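Local coordinates for Cys-Gly metallodipeptidase DUG1 (Saccharomyces cerevisiae, PDB 4G1P), which degrades peptides as a zinc- or manganese-dependent homodimeric M20 dipeptidase highly specific for Cys-Gly, and serves as catalytic subunit of the glutathione degradosomal complex, at residues S320-E325 against K344-T349; E325-A330 against A339-K344. All coordinates share one frame; numbering follows the deposited sequence.

Contact 1 of 2, residues S320-E325 against K344-T349; sequences SIHGVE and KFSIRT. With CYS (cysteine), chain E.
Ser-320 and Ser-346 form a hydrogen-bonded antiparallel pair, with Ser-320 N 3.0 Å from Ser-346 O and the return bond running from Ser-346 N to Ser-320 O. Farther along, His-322 N donates to Lys-344 O at 2.9 Å, while Lys-344 N meets Gly-323 O at 2.9 Å. Ile-321 faces Phe-345, yet Glu-325 faces Phe-342, so the 320-325 strand has gained one residue: His-322 and Gly-323 both lie against Lys-344, a beta bulge.

Among polar side chains, His-322 NE2 hydrogen-bonds Ser-346 OG at 2.6 Å, the hydroxyl lying at the edge of the imidazole. Bends at chi2 and chi4 lead Lys-344 across to Glu-325, where NZ forms a salt bridge with the anti lone pair of OE1 at 2.8 Å. The second subunit supplies further partners: Val-336 O for His-322 ND1, Gly-332 O for Lys-344 NZ and Glu-243 for Ser-320 OG.

On the opposite face, apolar contact joins Ile-321 CG1 to Phe-345 CB at 3.9 Å.

Toward the ligand, Arg-348 NH1 donates to the bound cysteine O at 2.9 Å and 168°. This bulged antiparallel strand pair belongs to the lid-domain sheet, and the 344-349 strand carries Arg-348 into the cysteine pocket.

Contact 2 of 2, residues E325-A330 against A339-K344; sequences EGAFSA and AKVFGK
Glu-325 and Phe-342 come to lie against each other through their first torsions. Glu-325 carries CG anti to the backbone N (chi1 173°) on an extended chain, whereas Phe-342 has CG anti to the carbonyl carbon (chi1 -52°), which turns its ring toward the glutamate. The carboxylate then stacks over one face of the ring: the planes differ by 16°, Glu-325 CD is 3.8 Å from Phe-342 CD1, and OE2 sits above the ring, offset toward its rim. At the ring edge, in its plane, lies the backbone oxygen of Glu-325.

The same two residues are a hydrogen-bonded antiparallel pair, with Glu-325 N to Phe-342 O and Phe-342 N to Glu-325 O both at 2.8 Å. Val-341 CA adds a CA-H...O contact to Glu-325 O at 3.3 Å. An alanine at Glu-325 removes the carboxylate, which would probably leave the Lys-344 ammonium without its charged mate, with the carbonyl of Gly-332 of the second subunit as a remaining partner, and uncover one face of the Phe-342 ring.

Beyond this pair the 325-330 segment leaves the strand. A CB on Gly-326 would collide with Lys-340 O, and its backbone angles likewise call for glycine. One water links the two backbones, accepting from Lys-340 N at 3.0 Å and lying 3.0 Å from Gly-326 O. Ala-327 CB rests on Val-341 CG1 at 4.1 Å, and both touch Met-245 of helix 244-252. Phe-328 makes backbone hydrogen bonds to the second subunit. The Glu-325/Phe-342 pair is the last rung between these two segments, where strand 318-325 gives way to a loop at the dimer interface.

How the contacts relate
Contacts 1 and 2 are successive parts of one antiparallel ladder between strands 318-325 and 340-349, their centres about 13 Å apart. Contact 2 is nested along the chain inside the loop that contact 1 closes, and Glu-325 and Lys-344 serve both. Packing joins them as well: Val-324 CG1 lies 3.8 Å from Phe-342 O and 4.2 Å from Val-341 CB. Arg-348 NH1 of contact 1 is 2.9 Å from the cysteine O, while the Lys-344 side chain, common to both, is about 12 Å from that ligand; contact 2 otherwise lies away from the known sites. The His-322 side chain of contact 1 is about 12 Å from a zinc ion. Both touch the second subunit.

Contact 1 of 2, residues S320-E325 against K344-T349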
ATOM      1  N   SER A 320      14.308  -3.879  10.201  1.00 20.89           N
ATOM      2  CA  SER A 320      12.900  -3.521  10.268  1.00 20.72           C
ATOM      3  C   SER A 320      12.211  -3.794   8.939  1.00 21.17           C
ATOM      4  O   SER A 320      12.820  -3.686   7.866  1.00 19.91           O
ATOM      5  CB  SER A 320      12.740  -2.049  10.647  1.00 22.32           C
ATOM      6  OG  SER A 320      12.804  -1.868  12.053  1.00 20.13           O
ATOM      7  N   ILE A 321      10.934  -4.146   8.999  1.00 20.42           N
ATOM      8  CA  ILE A 321      10.205  -4.419   7.763  1.00 19.64           C
ATOM      9  C   ILE A 321       9.086  -3.394   7.563  1.00 19.11           C
ATOM     10  O   ILE A 321       8.174  -3.295   8.373  1.00 18.27           O
ATOM     11  CB  ILE A 321       9.726  -5.881   7.709  1.00 18.19           C
ATOM     12  CG1 ILE A 321      10.940  -6.787   7.530  1.00 16.53           C
ATOM     13  CG2 ILE A 321       8.756  -6.095   6.554  1.00 19.30           C
ATOM     14  CD1 ILE A 321      10.630  -8.244   7.586  1.00 19.14           C
ATOM     15  N   HIS A 322       9.183  -2.631   6.478  1.00 17.22           N
ATOM     16  CA  HIS A 322       8.388  -1.423   6.306  1.00 15.67           C
ATOM     17  C   HIS A 322       7.065  -1.573   5.576  1.00 19.14           C
ATOM     18  O   HIS A 322       6.127  -0.823   5.832  1.00 24.27           O
ATOM     19  CB  HIS A 322       9.233  -0.381   5.607  1.00 15.96           C
ATOM     20  CG  HIS A 322      10.543  -0.160   6.276  1.00 20.28           C
ATOM     21  ND1 HIS A 322      10.645   0.390   7.535  1.00 18.57           N
ATOM     22  CD2 HIS A 322      11.805  -0.454   5.886  1.00 19.52           C
ATOM     23  CE1 HIS A 322      11.916   0.453   7.879  1.00 18.47           C
ATOM     24  NE2 HIS A 322      12.641  -0.054   6.898  1.00 19.75           N
ATOM     25  N   GLY A 323       6.976  -2.517   4.655  1.00 20.25           N
ATOM     26  CA  GLY A 323       5.769  -2.628   3.864  1.00 17.86           C
ATOM     27  C   GLY A 323       6.038  -3.153   2.477  1.00 20.82           C
ATOM     28  O   GLY A 323       7.193  -3.387   2.089  1.00 24.78           O
ATOM     29  N   VAL A 324       4.960  -3.341   1.728  1.00 17.21           N
ATOM     30  CA  VAL A 324       5.033  -3.910   0.395  1.00 19.08           C
ATOM     31  C   VAL A 324       4.525  -2.915  -0.631  1.00 19.47           C
ATOM     32  O   VAL A 324       3.470  -2.310  -0.442  1.00 20.39           O
ATOM     33  CB  VAL A 324       4.193  -5.201   0.291  1.00 13.90           C
ATOM     34  CG1 VAL A 324       4.324  -5.786  -1.079  1.00 17.99           C
ATOM     35  CG2 VAL A 324       4.644  -6.199   1.304  1.00 12.54           C
ATOM     36  N   GLU A 325       5.285  -2.744  -1.706  1.00 16.03           N
ATOM     37  CA  GLU A 325       4.855  -1.940  -2.840  1.00 18.24           C
ATOM     38  C   GLU A 325       4.383  -2.831  -4.005  1.00 20.44           C
ATOM     39  O   GLU A 325       5.041  -3.815  -4.351  1.00 20.05           O
ATOM     40  CB  GLU A 325       6.013  -1.048  -3.296  1.00 18.30           C
ATOM     41  CG  GLU A 325       5.763  -0.259  -4.575  1.00 20.31           C
ATOM     42  CD  GLU A 325       7.045   0.352  -5.130  1.00 26.41           C
ATOM     43  OE1 GLU A 325       8.007   0.512  -4.349  1.00 27.31           O
ATOM     44  OE2 GLU A 325       7.101   0.663  -6.343  1.00 29.21           O
ATOM     45  N   LYS A 344       9.897  -3.972   1.317  1.00 18.37           N
ATOM     46  CA  LYS A 344      10.757  -2.923   1.860  1.00 20.12           C
ATOM     47  C   LYS A 344      11.297  -3.286   3.249  1.00 18.21           C
ATOM     48  O   LYS A 344      10.539  -3.621   4.161  1.00 18.85           O
ATOM     49  CB  LYS A 344       9.996  -1.595   1.914  1.00 19.63           C
ATOM     50  CG  LYS A 344       9.357  -1.186   0.581  1.00 19.33           C
ATOM     51  CD  LYS A 344      10.416  -0.906  -0.467  1.00 18.61           C
ATOM     52  CE  LYS A 344       9.818  -0.555  -1.809  1.00 16.63           C
ATOM     53  NZ  LYS A 344       8.947   0.623  -1.732  1.00 17.29           N
ATOM     54  N   PHE A 345      12.614  -3.237   3.400  1.00 19.09           N
ATOM     55  CA  PHE A 345      13.245  -3.483   4.703  1.00 21.30           C
ATOM     56  C   PHE A 345      14.619  -2.803   4.824  1.00 20.34           C
ATOM     57  O   PHE A 345      15.374  -2.675   3.851  1.00 21.49           O
ATOM     58  CB  PHE A 345      13.364  -4.989   4.985  1.00 16.96           C
ATOM     59  CG  PHE A 345      14.338  -5.697   4.089  1.00 16.99           C
ATOM     60  CD1 PHE A 345      13.978  -6.072   2.809  1.00 21.07           C
ATOM     61  CD2 PHE A 345      15.614  -5.987   4.525  1.00 21.55           C
ATOM     62  CE1 PHE A 345      14.871  -6.726   1.985  1.00 22.28           C
ATOM     63  CE2 PHE A 345      16.517  -6.636   3.701  1.00 24.90           C
ATOM     64  CZ  PHE A 345      16.142  -7.009   2.432  1.00 22.29           C
ATOM     65  N   SER A 346      14.946  -2.360   6.023  1.00 21.82           N
ATOM     66  CA  SER A 346      16.243  -1.726   6.235  1.00 22.10           C
ATOM     67  C   SER A 346      17.008  -2.304   7.427  1.00 21.52           C
ATOM     68  O   SER A 346      16.424  -2.887   8.358  1.00 19.85           O
ATOM     69  CB  SER A 346      16.084  -0.218   6.377  1.00 17.64           C
ATOM     70  OG  SER A 346      15.163   0.076   7.401  1.00 14.95           O
ATOM     71  N   ILE A 347      18.326  -2.152   7.374  1.00 19.79           N
ATOM     72  CA  ILE A 347      19.182  -2.571   8.466  1.00 19.79           C
ATOM     73  C   ILE A 347      19.920  -1.369   9.048  1.00 23.57           C
ATOM     74  O   ILE A 347      20.533  -0.576   8.322  1.00 21.79           O
ATOM     75  CB  ILE A 347      20.187  -3.637   8.014  1.00 23.83           C
ATOM     76  CG1 ILE A 347      19.443  -4.861   7.437  1.00 25.09           C
ATOM     77  CG2 ILE A 347      21.071  -4.037   9.175  1.00 20.22           C
ATOM     78  CD1 ILE A 347      20.348  -5.942   6.837  1.00 15.18           C
ATOM     79  N   ARG A 348      19.829  -1.218  10.363  1.00 22.82           N
ATOM     80  CA  ARG A 348      20.605  -0.202  11.060  1.00 22.90           C
ATOM     81  C   ARG A 348      22.000  -0.741  11.318  1.00 22.69           C
ATOM     82  O   ARG A 348      22.170  -1.742  12.004  1.00 23.95           O
ATOM     83  CB  ARG A 348      19.924   0.188  12.369  1.00 24.79           C
ATOM     84  CG  ARG A 348      18.565   0.872  12.179  1.00 21.15           C
ATOM     85  CD  ARG A 348      18.690   2.267  11.588  1.00 18.42           C
ATOM     86  NE  ARG A 348      17.386   2.786  11.197  1.00 22.08           N
ATOM     87  CZ  ARG A 348      17.151   4.025  10.762  1.00 25.70           C
ATOM     88  NH1 ARG A 348      18.129   4.929  10.689  1.00 19.25           N
ATOM     89  NH2 ARG A 348      15.910   4.367  10.421  1.00 23.55           N
ATOM     90  N   THR A 349      23.005  -0.092  10.750  1.00 24.12           N
ATOM     91  CA  THR A 349      24.363  -0.599  10.880  1.00 27.24           C
ATOM     92  C   THR A 349      25.120  -0.006  12.068  1.00 27.21           C
ATOM     93  O   THR A 349      24.875   1.120  12.490  1.00 23.95           O
ATOM     94  CB  THR A 349      25.158  -0.376   9.598  1.00 25.93           C
ATOM     95  OG1 THR A 349      25.363   1.021   9.416  1.00 27.78           O
ATOM     96  CG2 THR A 349      24.387  -0.917   8.401  1.00 26.79           C
TER
HETATM   97  N   CYS E 504      15.563   9.198   8.196  1.00 36.02           N
HETATM   98  CA  CYS E 504      15.986   7.876   7.779  1.00 32.93           C
HETATM   99  C   CYS E 504      16.372   7.063   9.017  1.00 23.46           C
HETATM  100  O   CYS E 504      17.207   7.486   9.817  1.00 23.01           O
HETATM  101  CB  CYS E 504      17.132   7.965   6.769  1.00 31.10           C
HETATM  102  SG  CYS E 504      17.685   6.405   6.151  1.00 49.16           S

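Contact 2 of 2, residues E325-A330 against A339-K344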
ATOM      1  N   GLU A 325       5.285  -2.744  -1.706  1.00 16.03           N
ATOM      2  CA  GLU A 325       4.855  -1.940  -2.840  1.00 18.24           C
ATOM      3  C   GLU A 325       4.383  -2.831  -4.005  1.00 20.44           C
ATOM      4  O   GLU A 325       5.041  -3.815  -4.351  1.00 20.05           O
ATOM      5  CB  GLU A 325       6.013  -1.048  -3.296  1.00 18.30           C
ATOM      6  CG  GLU A 325       5.763  -0.259  -4.575  1.00 20.31           C
ATOM      7  CD  GLU A 325       7.045   0.352  -5.130  1.00 26.41           C
ATOM      8  OE1 GLU A 325       8.007   0.512  -4.349  1.00 27.31           O
ATOM      9  OE2 GLU A 325       7.101   0.663  -6.343  1.00 29.21           O
ATOM     10  N   GLY A 326       3.244  -2.491  -4.607  1.00 19.31           N
ATOM     11  CA  GLY A 326       2.803  -3.159  -5.827  1.00 16.09           C
ATOM     12  C   GLY A 326       1.654  -4.131  -5.626  1.00 18.58           C
ATOM     13  O   GLY A 326       1.213  -4.800  -6.569  1.00 16.81           O
ATOM     14  N   ALA A 327       1.171  -4.222  -4.392  1.00 15.31           N
ATOM     15  CA  ALA A 327       0.067  -5.114  -4.077  1.00 17.50           C
ATOM     16  C   ALA A 327      -1.162  -4.321  -3.670  1.00 18.88           C
ATOM     17  O   ALA A 327      -1.309  -3.145  -4.026  1.00 21.06           O
ATOM     18  CB  ALA A 327       0.458  -6.092  -2.986  1.00 20.14           C
ATOM     19  N   PHE A 328      -2.048  -4.957  -2.925  1.00 15.35           N
ATOM     20  CA  PHE A 328      -3.289  -4.302  -2.548  1.00 20.42           C
ATOM     21  C   PHE A 328      -3.215  -3.781  -1.113  1.00 21.16           C
ATOM     22  O   PHE A 328      -3.066  -4.561  -0.170  1.00 21.03           O
ATOM     23  CB  PHE A 328      -4.480  -5.244  -2.740  1.00 16.25           C
ATOM     24  CG  PHE A 328      -5.722  -4.772  -2.078  1.00 17.52           C
ATOM     25  CD1 PHE A 328      -6.379  -3.640  -2.536  1.00 21.42           C
ATOM     26  CD2 PHE A 328      -6.242  -5.453  -0.983  1.00 18.19           C
ATOM     27  CE1 PHE A 328      -7.557  -3.199  -1.910  1.00 20.55           C
ATOM     28  CE2 PHE A 328      -7.414  -5.014  -0.350  1.00 18.82           C
ATOM     29  CZ  PHE A 328      -8.069  -3.888  -0.818  1.00 18.39           C
ATOM     30  N   SER A 329      -3.329  -2.466  -0.948  1.00 21.66           N
ATOM     31  CA  SER A 329      -3.035  -1.857   0.347  1.00 22.45           C
ATOM     32  C   SER A 329      -4.124  -0.915   0.860  1.00 20.50           C
ATOM     33  O   SER A 329      -3.967  -0.312   1.922  1.00 16.20           O
ATOM     34  CB  SER A 329      -1.699  -1.121   0.291  1.00 20.29           C
ATOM     35  OG  SER A 329      -1.733  -0.124  -0.712  1.00 20.22           O
ATOM     36  N   ALA A 330      -5.218  -0.793   0.110  1.00 19.13           N
ATOM     37  CA  ALA A 330      -6.337   0.048   0.536  1.00 18.26           C
ATOM     38  C   ALA A 330      -7.207  -0.749   1.475  1.00 22.20           C
ATOM     39  O   ALA A 330      -6.954  -1.932   1.710  1.00 23.02           O
ATOM     40  CB  ALA A 330      -7.138   0.509  -0.642  1.00 13.24           C
ATOM     41  N   ALA A 339       1.272  -8.758  -9.728  1.00 20.43           N
ATOM     42  CA  ALA A 339       2.223  -9.244 -10.731  1.00 18.13           C
ATOM     43  C   ALA A 339       3.665  -9.026 -10.322  1.00 19.87           C
ATOM     44  O   ALA A 339       4.520  -9.893 -10.538  1.00 19.40           O
ATOM     45  CB  ALA A 339       1.964  -8.586 -12.066  1.00 16.97           C
ATOM     46  N   LYS A 340       3.926  -7.868  -9.722  1.00 20.20           N
ATOM     47  CA  LYS A 340       5.282  -7.476  -9.360  1.00 23.03           C
ATOM     48  C   LYS A 340       5.292  -6.670  -8.063  1.00 21.66           C
ATOM     49  O   LYS A 340       4.797  -5.542  -8.011  1.00 20.95           O
ATOM     50  CB  LYS A 340       5.910  -6.687 -10.508  1.00 27.67           C
ATOM     51  CG  LYS A 340       7.358  -6.263 -10.309  1.00 29.86           C
ATOM     52  CD  LYS A 340       7.863  -5.568 -11.576  1.00 26.52           C
ATOM     53  CE  LYS A 340       9.284  -5.083 -11.422  1.00 32.39           C
ATOM     54  NZ  LYS A 340       9.868  -4.616 -12.713  1.00 36.95           N
ATOM     55  N   VAL A 341       5.862  -7.271  -7.022  1.00 20.02           N
ATOM     56  CA  VAL A 341       5.874  -6.699  -5.683  1.00 18.67           C
ATOM     57  C   VAL A 341       7.284  -6.339  -5.169  1.00 20.22           C
ATOM     58  O   VAL A 341       8.276  -6.967  -5.533  1.00 22.28           O
ATOM     59  CB  VAL A 341       5.228  -7.664  -4.690  1.00 19.00           C
ATOM     60  CG1 VAL A 341       3.741  -7.706  -4.895  1.00 21.62           C
ATOM     61  CG2 VAL A 341       5.815  -9.041  -4.843  1.00 18.63           C
ATOM     62  N   PHE A 342       7.363  -5.328  -4.314  1.00 18.02           N
ATOM     63  CA  PHE A 342       8.636  -4.878  -3.769  1.00 18.27           C
ATOM     64  C   PHE A 342       8.517  -4.898  -2.258  1.00 18.52           C
ATOM     65  O   PHE A 342       7.729  -4.138  -1.687  1.00 16.42           O
ATOM     66  CB  PHE A 342       8.968  -3.447  -4.207  1.00 17.86           C
ATOM     67  CG  PHE A 342       8.893  -3.214  -5.691  1.00 22.61           C
ATOM     68  CD1 PHE A 342       7.664  -3.173  -6.354  1.00 22.94           C
ATOM     69  CD2 PHE A 342      10.045  -2.972  -6.423  1.00 27.98           C
ATOM     70  CE1 PHE A 342       7.592  -2.935  -7.721  1.00 21.11           C
ATOM     71  CE2 PHE A 342       9.979  -2.730  -7.797  1.00 28.54           C
ATOM     72  CZ  PHE A 342       8.751  -2.712  -8.442  1.00 22.09           C
ATOM     73  N   GLY A 343       9.283  -5.771  -1.610  1.00 18.90           N
ATOM     74  CA  GLY A 343       9.314  -5.810  -0.158  1.00 20.83           C
ATOM     75  C   GLY A 343      10.332  -4.819   0.388  1.00 22.43           C
ATOM     76  O   GLY A 343      11.490  -4.820  -0.035  1.00 21.60           O
ATOM     77  N   LYS A 344       9.897  -3.972   1.317  1.00 18.37           N
ATOM     78  CA  LYS A 344      10.757  -2.923   1.860  1.00 20.12           C
ATOM     79  C   LYS A 344      11.297  -3.286   3.249  1.00 18.21           C
ATOM     80  O   LYS A 344      10.539  -3.621   4.161  1.00 18.85           O
ATOM     81  CB  LYS A 344       9.996  -1.595   1.914  1.00 19.63           C
ATOM     82  CG  LYS A 344       9.357  -1.186   0.581  1.00 19.33           C
ATOM     83  CD  LYS A 344      10.416  -0.906  -0.467  1.00 18.61           C
ATOM     84  CE  LYS A 344       9.818  -0.555  -1.809  1.00 16.63           C
ATOM     85  NZ  LYS A 344       8.947   0.623  -1.732  1.00 17.29           N
TER
HETATM   86  O   HOH W   1       1.719  -5.946  -9.309  1.00 20.01           O